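Local coordinates for cell envelope-related transcriptional attenuator domain-containing protein (Streptococcus agalactiae, PDB 3OKZ), which is of unknown function but belongs to the LytR/CpsA/Psr family, whose members probably attach glycopolymers to the cell wall, at residues I68-P73 against V81-N86. Numbering follows the deposited sequence.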
loop_
_atom_site.group_PDB
_atom_site.type_symbol
_atom_site.label_atom_id
_atom_site.label_comp_id
_atom_site.label_asym_id
_atom_site.label_seq_id
_atom_site.Cartn_x
_atom_site.Cartn_y
_atom_site.Cartn_z
ATOM N N ILE A 68 -0.838 15.317 5.988
ATOM C CA ILE A 68 -2.095 14.949 6.631
ATOM C C ILE A 68 -2.102 15.195 8.140
ATOM O O ILE A 68 -1.050 15.234 8.775
ATOM C CB ILE A 68 -2.402 13.442 6.372
ATOM C CG1 ILE A 68 -3.909 13.224 6.202
ATOM C CG2 ILE A 68 -1.930 12.595 7.549
ATOM C CD1 ILE A 68 -4.268 11.819 5.782
ATOM N N LYS A 69 -3.292 15.364 8.708
ATOM C CA LYS A 69 -3.436 15.560 10.148
ATOM C C LYS A 69 -3.633 14.166 10.734
ATOM O O LYS A 69 -4.749 13.645 10.759
ATOM C CB LYS A 69 -4.661 16.428 10.451
ATOM C CG LYS A 69 -5.019 16.543 11.927
ATOM C CD LYS A 69 -6.285 17.378 12.094
ATOM C CE LYS A 69 -6.660 17.570 13.556
ATOM N NZ LYS A 69 -5.577 18.238 14.347
ATOM N N LEU A 70 -2.543 13.559 11.188
ATOM C CA LEU A 70 -2.605 12.215 11.741
ATOM C C LEU A 70 -3.809 11.946 12.617
ATOM O O LEU A 70 -4.145 12.745 13.484
ATOM C CB LEU A 70 -1.364 11.911 12.563
ATOM C CG LEU A 70 -0.015 12.128 11.899
ATOM C CD1 LEU A 70 1.081 11.641 12.852
ATOM C CD2 LEU A 70 0.024 11.379 10.569
ATOM N N SER A 71 -4.450 10.809 12.381
ATOM C CA SER A 71 -5.589 10.386 13.180
ATOM C C SER A 71 -5.049 9.206 13.975
ATOM O O SER A 71 -4.235 8.444 13.464
ATOM C CB SER A 71 -6.742 9.933 12.283
ATOM O OG SER A 71 -7.141 10.972 11.410
ATOM N N GLY A 72 -5.479 9.061 15.223
ATOM C CA GLY A 72 -4.993 7.953 16.030
ATOM C C GLY A 72 -5.607 7.863 17.415
ATOM O O GLY A 72 -6.568 8.573 17.724
ATOM N N PRO A 73 -5.076 6.982 18.275
ATOM C CA PRO A 73 -5.582 6.806 19.639
ATOM C C PRO A 73 -5.083 7.895 20.595
ATOM O O PRO A 73 -3.896 8.239 20.618
ATOM C CB PRO A 73 -5.091 5.407 20.004
ATOM C CG PRO A 73 -3.789 5.331 19.305
ATOM C CD PRO A 73 -4.096 5.934 17.948
ATOM N N VAL A 81 -1.748 15.627 14.747
ATOM C CA VAL A 81 -0.554 16.406 14.430
ATOM C C VAL A 81 -0.275 16.369 12.930
ATOM O O VAL A 81 -0.338 15.310 12.312
ATOM C CB VAL A 81 0.683 15.839 15.150
ATOM C CG1 VAL A 81 1.914 16.635 14.767
ATOM C CG2 VAL A 81 0.470 15.863 16.651
ATOM N N GLU A 82 0.030 17.521 12.345
ATOM C CA GLU A 82 0.321 17.577 10.921
ATOM C C GLU A 82 1.701 17.003 10.631
ATOM O O GLU A 82 2.708 17.481 11.147
ATOM C CB GLU A 82 0.240 19.015 10.406
ATOM C CG GLU A 82 -1.182 19.514 10.162
ATOM C CD GLU A 82 -1.205 20.881 9.490
ATOM O OE1 GLU A 82 -0.255 21.189 8.737
ATOM O OE2 GLU A 82 -2.174 21.644 9.699
ATOM N N ALA A 83 1.734 15.973 9.790
ATOM C CA ALA A 83 2.975 15.304 9.426
ATOM C C ALA A 83 2.798 14.655 8.062
ATOM O O ALA A 83 1.783 14.868 7.394
ATOM C CB ALA A 83 3.296 14.245 10.465
ATOM N N LYS A 84 3.791 13.881 7.637
ATOM C CA LYS A 84 3.682 13.181 6.372
ATOM C C LYS A 84 2.846 11.940 6.692
ATOM O O LYS A 84 2.890 11.435 7.816
ATOM C CB LYS A 84 5.060 12.743 5.854
ATOM C CG LYS A 84 5.971 13.837 5.279
ATOM C CD LYS A 84 7.278 13.200 4.760
ATOM C CE LYS A 84 8.219 14.192 4.078
ATOM N NZ LYS A 84 8.840 15.164 5.027
ATOM N N LEU A 85 2.084 11.459 5.714
ATOM C CA LEU A 85 1.251 10.265 5.886
ATOM C C LEU A 85 2.097 9.077 6.329
ATOM O O LEU A 85 1.605 8.118 6.930
ATOM C CB LEU A 85 0.579 9.903 4.566
ATOM C CG LEU A 85 -0.231 8.606 4.597
ATOM C CD1 LEU A 85 -1.338 8.811 5.607
ATOM C CD2 LEU A 85 -0.807 8.247 3.204
ATOM N N ASN A 86 3.376 9.151 5.993
ATOM C CA ASN A 86 4.330 8.110 6.316
ATOM C C ASN A 86 4.452 7.914 7.831
ATOM O O ASN A 86 4.694 6.797 8.297
ATOM C CB ASN A 86 5.686 8.493 5.710
ATOM C CG ASN A 86 6.754 7.453 5.944
ATOM O OD1 ASN A 86 6.687 6.342 5.416
ATOM N ND2 ASN A 86 7.754 7.808 6.743
#
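With chi1 at -53°, Leu70 sets its CG anti to its own carbonyl carbon and beside its backbone N, which carries the end of the side chain back to Ala83; at Leu85, CG stands anti to the backbone N (chi1 175°), and CD1 meets Ile68. These apolar contacts flank a small two-stranded antiparallel sheet, formed by strands 67-69 and 82-84 and separate from the seven-stranded mixed sheet of this LytR/CpsA/Psr-family domain. Ile68 and Ala83 are its hydrogen-bonded pair: Ile68 N donates to Ala83 O at 3.0 Å in an almost straight bond, and Ala83 N returns one to Ile68 O at 3.1 Å. Ile68 O also receives a CA-H...O contact from Glu82. The neighbouring Lys69-Glu82 pair is non-hydrogen-bonded, and both side chains, on exposed residues, lie on one face of the sheet; Lys69 NZ stays 6.7 Å from Glu82 OE2, too far for a salt bridge, and makes instead a weak hydrogen bond to Gly80 O. Ile68 and Ala83 place their side chains on the other face. There Ile68 CD1 lies 4.2 Å from Leu85 CD1, and both residues pack on Thr100. The two strands bracket the intervening loop, and the side chains of Ile68 and Leu85 pack the hairpin on helix 93-105, with Leu85 also reaching Met45 of strand 41-51. Beyond the regular strands, Leu70 N extends the backbone pairing to Val81 O at 3.0 Å, but this bond is bent, and its donor N lies 43° out of the carbonyl plane. The same Leu70 sends CD1 to within 4.2 Å of Ala83 CB, while its other methyl, CD2, comes 4.0 Å from Lys84 O.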